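Local coordinates for NBS-LRR class disease resistance protein (Oryza sativa subsp. japonica, PDB 6FU9) that probably takes part in plant immunity as an intracellular resistance receptor, this portion having the fold of a heavy-metal-associated domain that could recognise pathogen proteins, at residues 25-30 against 65-70; 9-14 against 57-62; 62-65 against 70-73. All coordinates share one frame; numbering follows the deposited sequence. Where two conformers were deposited one is given.

In the fold
All three contacts draw on helix 56-66, which lies with helix 18-29 on one face of a four-stranded antiparallel sheet. Interaction 1 joins the two helices near their C-terminal ends; interaction 2 seats helix 56-66 on strand 7-12; interaction 3 ties the end of that helix to edge strand 71-77, which follows it in sequence. The centres of interactions 2 and 3 are about 3 Å apart, and each is about 7 Å from that of interaction 1. The segments of interactions 1 and 2 alternate along the chain, while interaction 3 is local. Early and late elements thus pack together in one small domain, whose edge strand 71-77 also meets another protein chain through Leu73.

Interaction 1 of 3, residues 25-30 against 65-70; sequences MSLVAS and KKVGPA
Between residues 25-30 and 65-70 the backbones come closest at Leu27 and Lys66, CA atoms 8.5 Å apart, so only side chains bridge the gap. Leu27 reaches across because its CG lies opposite the backbone N (chi1 -176°), which directs the branched end toward helix 56-66. Its CD1 methyl presses on the aliphatic stem of Lys66: CD1 to CD is a tight 3.4 Å, and CD1 to CB is 3.8 Å. The two side chains meet at a slant. Lysine suits this margin, since its methylenes shield leucine while a bend at the last torsion (chi4 -71°) turns NZ away from the leucine methyl, at the exposed surface. More loosely, Leu27 CD1 faces Val67 CG2 at 4.3 Å, while the other Leu27 methyl, CD2, turns inward to Leu59. Val67 also packs on Ala24, extending the greasy seam between the helices. Gly68 then leaves helical geometry with a positive phi, a conformation well suited to glycine, and Pro69 centres an inverse gamma turn in which Ala70 N bonds to Gly68 O at 2.8 Å. Two helices packed side by side on one face of a four-stranded antiparallel sheet, in the order beta-alpha-beta-beta-alpha-beta, are characteristic of the ferredoxin-like fold.

Interaction 2 of 3, residues 9-14 against 57-62; sequences IVFKIP and INLVSA
Phe11 makes nearly all of the strand's share of this buried contact, its ring lodged against Leu59 and Val60 on successive positions of helix 56-66. The two partners take different parts of the ring. Leu59 brings its CD2 methyl to Phe11 CE2 at 3.8 Å, and that methyl also reaches Phe11 CZ at 4.1 Å. Val60 meets the other flank, where its CG2 is 3.8 Å from Phe11 CE1 and its CB equally near that atom. Both approaches are oblique to the ring. Val60 can offer CG2 because that methyl is placed opposite the backbone N, while CG1 takes the position between N and the carbonyl carbon (chi1 78°). A flat, wide phenyl group suits this place: one residue spans the 8.4 Å between the CA atoms of Phe11 and Val60 and touches both of its helical partners. Phe72 on the neighbouring strand brings its ring to Phe11 with the planes at about 45°, and Leu63 adds to the same core. The layout is that of the ferredoxin-like fold seen in heavy-metal-associated domains, where alternate residues of a central strand feed the helix-covered face of the sheet. Packing thins out at the margins. Ile9 points toward the helix, yet its CD1 stays 5.4 Å from Leu59 CD2, with Ser56 and Ile54 around it. Across the helix, Ile57 and Asn58 are solvent-exposed, and Ser61 is partly so. Val10 and Lys12 alternate with Phe11 and avoid the helix; the Lys12 amino group forms salt bridges with Asp45 and with an acidic side chain of another protein chain.

Interaction 3 of 3, residues 62-65 against 70-73; sequences ALRK and AMFL
Arg64 turns its NE and NH2 edge to the carbonyl oxygen of Ala70, and that single oxygen accepts from both. Arg64 NE lies 2.9 Å from Ala70 O with an N-H...O angle of 150°, and Arg64 NH2 lies 3.0 Å from the same oxygen at 141°. The oxygen sits at the edge of the guanidinium, close to its plane, while both donors stand tilted from the carbonyl plane. The side chain reaches this spot by running nearly straight from CG to NE after a first torsion (chi1 -76°) that sets CG opposite the carbonyl carbon, and its methylenes pass alongside Ala70. Near the far end of the group, NH2 also comes to 3.7 Å from Met71 SD, an oblique approach that adds soft, polarisable bulk. On the apolar side of the contact, Leu63 CB and Ala70 CB touch at 4.0 Å; alanine's small side chain fits here, where the backbones come within 5.6 Å at the CA atoms of Arg64 and Ala70. Two further backbone groups of the strand are satisfied by strand 7-12: Met71 O accepts from Lys12 N, and Leu73 N donates to Val10 O. Leu73 has further backbone bonds to another protein chain. Because two N-H groups converge on one oxygen, rotation of the guanidinium is restrained, and its positive charge probably polarises the Ala70 carbonyl, tying a side chain of helix 56-66 to the start of strand 71-77.

Interaction 1 of 3, residues 25-30 against 65-70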
loop_
_atom_site.group_PDB
_atom_site.type_symbol
_atom_site.label_atom_id
_atom_site.label_comp_id
_atom_site.label_asym_id
_atom_site.label_seq_id
_atom_site.Cartn_x
_atom_site.Cartn_y
_atom_site.Cartn_z
ATOM N N MET A 25 1.931 7.075 -13.652
ATOM C CA MET A 25 2.968 6.069 -13.744
ATOM C C MET A 25 4.205 6.652 -14.455
ATOM O O MET A 25 5.338 6.354 -14.061
ATOM C CB MET A 25 2.466 4.686 -14.270
ATOM C CG MET A 25 1.822 3.595 -13.216
ATOM S SD MET A 25 1.355 2.201 -14.130
ATOM C CE MET A 25 0.207 2.852 -15.359
ATOM N N SER A 26 4.017 7.485 -15.473
ATOM C CA SER A 26 5.119 8.081 -16.178
ATOM C C SER A 26 5.938 9.034 -15.281
ATOM O O SER A 26 7.170 9.023 -15.298
ATOM C CB SER A 26 4.586 8.816 -17.401
ATOM O OG SER A 26 5.675 9.253 -18.144
ATOM N N LEU A 27 5.235 9.871 -14.553
ATOM C CA LEU A 27 5.888 10.805 -13.624
ATOM C C LEU A 27 6.686 10.053 -12.568
ATOM O O LEU A 27 7.854 10.368 -12.339
ATOM C CB LEU A 27 4.847 11.700 -12.975
ATOM C CG LEU A 27 5.320 12.809 -12.052
ATOM C CD1 LEU A 27 4.146 13.802 -11.954
ATOM C CD2 LEU A 27 5.664 12.311 -10.708
ATOM N N VAL A 28 6.097 9.040 -11.991
ATOM C CA VAL A 28 6.804 8.277 -10.976
ATOM C C VAL A 28 7.973 7.559 -11.547
ATOM O O VAL A 28 9.091 7.579 -10.962
ATOM C CB VAL A 28 5.827 7.331 -10.243
ATOM C CG1 VAL A 28 6.579 6.474 -9.224
ATOM C CG2 VAL A 28 4.742 8.066 -9.542
ATOM N N ALA A 29 7.834 6.913 -12.688
ATOM C CA ALA A 29 8.930 6.195 -13.298
ATOM C C ALA A 29 10.116 7.094 -13.682
ATOM O O ALA A 29 11.237 6.612 -13.783
ATOM C CB ALA A 29 8.420 5.369 -14.469
ATOM N N SER A 30 9.834 8.354 -13.909
ATOM C CA SER A 30 10.911 9.287 -14.230
ATOM C C SER A 30 11.586 9.920 -13.016
ATOM O O SER A 30 12.491 10.697 -13.176
ATOM C CB SER A 30 10.473 10.386 -15.203
ATOM O OG SER A 30 10.757 9.957 -16.535
ATOM N N LYS A 65 0.742 18.496 -8.337
ATOM C CA LYS A 65 0.698 19.507 -9.405
ATOM C C LYS A 65 0.216 18.942 -10.718
ATOM O O LYS A 65 -0.471 19.643 -11.460
ATOM C CB LYS A 65 2.091 20.155 -9.594
ATOM C CG LYS A 65 2.467 21.068 -8.428
ATOM C CD LYS A 65 3.762 21.870 -8.622
ATOM C CE LYS A 65 4.966 21.003 -8.641
ATOM N NZ LYS A 65 6.164 21.892 -8.631
ATOM N N LYS A 66 0.521 17.666 -10.987
ATOM C CA LYS A 66 0.339 17.124 -12.318
ATOM C C LYS A 66 -0.723 16.061 -12.421
ATOM O O LYS A 66 -1.246 15.822 -13.535
ATOM C CB LYS A 66 1.687 16.588 -12.814
ATOM C CG LYS A 66 2.770 17.652 -12.910
ATOM C CD LYS A 66 4.137 17.030 -13.146
ATOM C CE LYS A 66 5.162 18.068 -13.559
ATOM N NZ LYS A 66 4.898 18.552 -14.944
ATOM N N VAL A 67 -1.053 15.369 -11.359
ATOM C CA VAL A 67 -1.964 14.210 -11.437
ATOM C C VAL A 67 -3.217 14.377 -10.638
ATOM O O VAL A 67 -4.296 14.119 -11.181
ATOM C CB VAL A 67 -1.234 12.921 -10.987
ATOM C CG1 VAL A 67 -2.178 11.716 -10.974
ATOM C CG2 VAL A 67 0.007 12.652 -11.844
ATOM N N GLY A 68 -3.148 14.782 -9.373
ATOM C CA GLY A 68 -4.350 14.903 -8.557
ATOM C C GLY A 68 -3.987 14.984 -7.103
ATOM O O GLY A 68 -2.784 15.010 -6.791
ATOM N N PRO A 69 -4.970 14.964 -6.219
ATOM C CA PRO A 69 -4.745 15.229 -4.807
ATOM C C PRO A 69 -4.146 14.034 -4.034
ATOM O O PRO A 69 -4.784 13.365 -3.212
ATOM C CB PRO A 69 -6.119 15.577 -4.299
ATOM C CG PRO A 69 -7.047 14.948 -5.217
ATOM C CD PRO A 69 -6.400 14.953 -6.541
ATOM N N ALA A 70 -2.891 13.747 -4.285
ATOM C CA ALA A 70 -2.208 12.627 -3.717
ATOM C C ALA A 70 -2.042 12.725 -2.202
ATOM O O ALA A 70 -1.733 13.790 -1.691
ATOM C CB ALA A 70 -0.865 12.463 -4.415
#

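Interaction 2 of 3, residues 9-14 against 57-62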
loop_
_atom_site.group_PDB
_atom_site.type_symbol
_atom_site.label_atom_id
_atom_site.label_comp_id
_atom_site.label_asym_id
_atom_site.label_seq_id
_atom_site.Cartn_x
_atom_site.Cartn_y
_atom_site.Cartn_z
ATOM N N ILE A 9 6.630 2.946 -0.981
ATOM C CA ILE A 9 5.816 4.080 -0.698
ATOM C C ILE A 9 4.497 3.899 -1.445
ATOM O O ILE A 9 4.509 3.634 -2.654
ATOM C CB ILE A 9 6.432 5.384 -1.177
ATOM C CG1 ILE A 9 7.846 5.592 -0.586
ATOM C CG2 ILE A 9 5.536 6.543 -0.829
ATOM C CD1 ILE A 9 8.661 6.627 -1.268
ATOM N N VAL A 10 3.386 4.007 -0.750
ATOM C CA VAL A 10 2.060 3.885 -1.394
ATOM C C VAL A 10 1.337 5.191 -1.259
ATOM O O VAL A 10 1.223 5.727 -0.111
ATOM C CB VAL A 10 1.237 2.751 -0.802
ATOM C CG1 VAL A 10 -0.083 2.563 -1.621
ATOM C CG2 VAL A 10 1.992 1.439 -0.754
ATOM N N PHE A 11 0.831 5.700 -2.384
ATOM C CA PHE A 11 -0.017 6.874 -2.419
ATOM C C PHE A 11 -1.455 6.454 -2.739
ATOM O O PHE A 11 -1.657 5.457 -3.451
ATOM C CB PHE A 11 0.435 7.882 -3.458
ATOM C CG PHE A 11 1.821 8.419 -3.264
ATOM C CD1 PHE A 11 2.053 9.421 -2.335
ATOM C CD2 PHE A 11 2.893 7.956 -3.982
ATOM C CE1 PHE A 11 3.324 9.952 -2.140
ATOM C CE2 PHE A 11 4.162 8.462 -3.796
ATOM C CZ PHE A 11 4.366 9.471 -2.877
ATOM N N LYS A 12 -2.407 7.208 -2.221
ATOM C CA LYS A 12 -3.805 7.162 -2.682
ATOM C C LYS A 12 -4.029 8.414 -3.477
ATOM O O LYS A 12 -3.821 9.537 -3.001
ATOM C CB LYS A 12 -4.732 7.010 -1.489
ATOM C CG LYS A 12 -4.789 5.580 -0.919
ATOM C CD LYS A 12 -5.691 4.547 -1.649
ATOM C CE LYS A 12 -7.127 4.680 -1.211
ATOM N NZ LYS A 12 -8.043 3.809 -1.960
ATOM N N ILE A 13 -4.464 8.245 -4.753
ATOM C CA ILE A 13 -4.703 9.403 -5.655
ATOM C C ILE A 13 -5.982 9.092 -6.336
ATOM O O ILE A 13 -6.019 8.198 -7.191
ATOM C CB ILE A 13 -3.577 9.617 -6.678
ATOM C CG1 ILE A 13 -2.180 9.424 -6.074
ATOM C CG2 ILE A 13 -3.725 10.977 -7.310
ATOM C CD1 ILE A 13 -1.025 9.693 -7.020
ATOM N N PRO A 14 -7.056 9.779 -5.962
ATOM C CA PRO A 14 -8.256 9.674 -6.804
ATOM C C PRO A 14 -7.861 9.882 -8.295
ATOM O O PRO A 14 -7.185 10.840 -8.623
ATOM C CB PRO A 14 -9.132 10.809 -6.292
ATOM C CG PRO A 14 -8.762 10.872 -4.855
ATOM C CD PRO A 14 -7.272 10.664 -4.816
ATOM N N ILE A 57 9.176 13.577 -0.600
ATOM C CA ILE A 57 8.769 14.970 -0.462
ATOM C C ILE A 57 8.482 15.600 -1.766
ATOM O O ILE A 57 7.396 16.140 -1.992
ATOM C CB ILE A 57 9.889 15.849 0.300
ATOM C CG1 ILE A 57 10.073 15.332 1.713
ATOM C CG2 ILE A 57 9.539 17.354 0.348
ATOM C CD1 ILE A 57 8.762 14.968 2.407
ATOM N N ASN A 58 9.484 15.596 -2.621
ATOM C CA ASN A 58 9.340 16.204 -3.935
ATOM C C ASN A 58 8.342 15.383 -4.770
ATOM O O ASN A 58 7.609 15.970 -5.549
ATOM C CB ASN A 58 10.711 16.364 -4.637
ATOM C CG ASN A 58 11.340 17.756 -4.436
ATOM O OD1 ASN A 58 12.519 17.894 -4.053
ATOM N ND2 ASN A 58 10.585 18.781 -4.753
ATOM N N LEU A 59 8.352 14.073 -4.622
ATOM C CA LEU A 59 7.461 13.259 -5.458
ATOM C C LEU A 59 5.986 13.537 -5.174
ATOM O O LEU A 59 5.182 13.724 -6.117
ATOM C CB LEU A 59 7.766 11.785 -5.231
ATOM C CG LEU A 59 6.866 10.824 -6.018
ATOM C CD1 LEU A 59 6.815 11.132 -7.502
ATOM C CD2 LEU A 59 7.321 9.400 -5.759
ATOM N N VAL A 60 5.590 13.644 -3.907
ATOM C CA VAL A 60 4.229 13.976 -3.624
ATOM C C VAL A 60 3.811 15.348 -4.144
ATOM O O VAL A 60 2.695 15.528 -4.627
ATOM C CB VAL A 60 3.858 13.729 -2.181
ATOM C CG1 VAL A 60 4.394 14.850 -1.273
ATOM C CG2 VAL A 60 2.361 13.585 -2.017
ATOM N N SER A 61 4.710 16.319 -4.064
ATOM C CA SER A 61 4.458 17.632 -4.599
ATOM C C SER A 61 4.210 17.587 -6.104
ATOM O O SER A 61 3.254 18.218 -6.640
ATOM C CB SER A 61 5.644 18.570 -4.217
ATOM O OG SER A 61 5.502 19.790 -4.848
ATOM N N ALA A 62 5.053 16.839 -6.807
ATOM C CA ALA A 62 4.928 16.740 -8.253
ATOM C C ALA A 62 3.602 16.066 -8.608
ATOM O O ALA A 62 2.893 16.525 -9.523
ATOM C CB ALA A 62 6.110 15.967 -8.834
#

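Interaction 3 of 3, residues 62-65 against 70-73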
loop_
_atom_site.group_PDB
_atom_site.type_symbol
_atom_site.label_atom_id
_atom_site.label_comp_id
_atom_site.label_asym_id
_atom_site.label_seq_id
_atom_site.Cartn_x
_atom_site.Cartn_y
_atom_site.Cartn_z
ATOM N N ALA A 62 5.053 16.839 -6.807
ATOM C CA ALA A 62 4.928 16.740 -8.253
ATOM C C ALA A 62 3.602 16.066 -8.608
ATOM O O ALA A 62 2.893 16.525 -9.523
ATOM C CB ALA A 62 6.110 15.967 -8.834
ATOM N N LEU A 63 3.240 15.024 -7.873
ATOM C CA LEU A 63 1.946 14.347 -8.134
ATOM C C LEU A 63 0.792 15.265 -7.913
ATOM O O LEU A 63 -0.199 15.260 -8.723
ATOM C CB LEU A 63 1.828 13.084 -7.246
ATOM C CG LEU A 63 2.718 11.932 -7.657
ATOM C CD1 LEU A 63 2.831 10.903 -6.551
ATOM C CD2 LEU A 63 2.260 11.266 -8.922
ATOM N N ARG A 64 0.835 16.109 -6.894
ATOM C CA ARG A 64 -0.237 17.043 -6.618
ATOM C C ARG A 64 -0.362 18.083 -7.722
ATOM O O ARG A 64 -1.476 18.527 -7.992
ATOM C CB ARG A 64 0.035 17.677 -5.236
ATOM C CG ARG A 64 -0.297 16.720 -4.124
ATOM C CD ARG A 64 0.131 17.235 -2.777
ATOM N NE ARG A 64 -0.228 16.254 -1.749
ATOM C CZ ARG A 64 0.298 16.206 -0.511
ATOM N NH1 ARG A 64 1.326 16.990 -0.174
ATOM N NH2 ARG A 64 -0.129 15.307 0.344
ATOM N N LYS A 65 0.742 18.496 -8.337
ATOM C CA LYS A 65 0.698 19.507 -9.405
ATOM C C LYS A 65 0.216 18.942 -10.718
ATOM O O LYS A 65 -0.471 19.643 -11.460
ATOM C CB LYS A 65 2.091 20.155 -9.594
ATOM C CG LYS A 65 2.467 21.068 -8.428
ATOM C CD LYS A 65 3.762 21.870 -8.622
ATOM C CE LYS A 65 4.966 21.003 -8.641
ATOM N NZ LYS A 65 6.164 21.892 -8.631
ATOM N N ALA A 70 -2.891 13.747 -4.285
ATOM C CA ALA A 70 -2.208 12.627 -3.717
ATOM C C ALA A 70 -2.042 12.725 -2.202
ATOM O O ALA A 70 -1.733 13.790 -1.691
ATOM C CB ALA A 70 -0.865 12.463 -4.415
ATOM N N MET A 71 -2.262 11.590 -1.533
ATOM C CA MET A 71 -1.978 11.445 -0.103
ATOM C C MET A 71 -1.106 10.211 0.118
ATOM O O MET A 71 -1.277 9.172 -0.543
ATOM C CB MET A 71 -3.241 11.331 0.715
ATOM C CG MET A 71 -4.147 12.571 0.565
ATOM S SD MET A 71 -3.450 14.053 1.372
ATOM C CE MET A 71 -3.820 13.635 3.086
ATOM N N PHE A 72 -0.242 10.272 1.107
ATOM C CA PHE A 72 0.460 9.076 1.537
ATOM C C PHE A 72 -0.489 8.099 2.199
ATOM O O PHE A 72 -1.274 8.483 3.091
ATOM C CB PHE A 72 1.597 9.395 2.501
ATOM C CG PHE A 72 2.808 10.041 1.893
ATOM C CD1 PHE A 72 3.834 9.277 1.462
ATOM C CD2 PHE A 72 2.955 11.419 1.861
ATOM C CE1 PHE A 72 5.009 9.861 0.981
ATOM C CE2 PHE A 72 4.108 11.991 1.404
ATOM C CZ PHE A 72 5.133 11.216 0.916
ATOM N N LEU A 73 -0.383 6.821 1.850
ATOM C CA LEU A 73 -1.050 5.722 2.526
ATOM C C LEU A 73 -0.098 4.892 3.351
ATOM O O LEU A 73 -0.478 4.410 4.420
ATOM C CB LEU A 73 -1.824 4.828 1.486
ATOM C CG LEU A 73 -2.465 3.532 2.024
ATOM C CD1 LEU A 73 -3.535 3.811 3.057
ATOM C CD2 LEU A 73 -3.076 2.732 0.845
#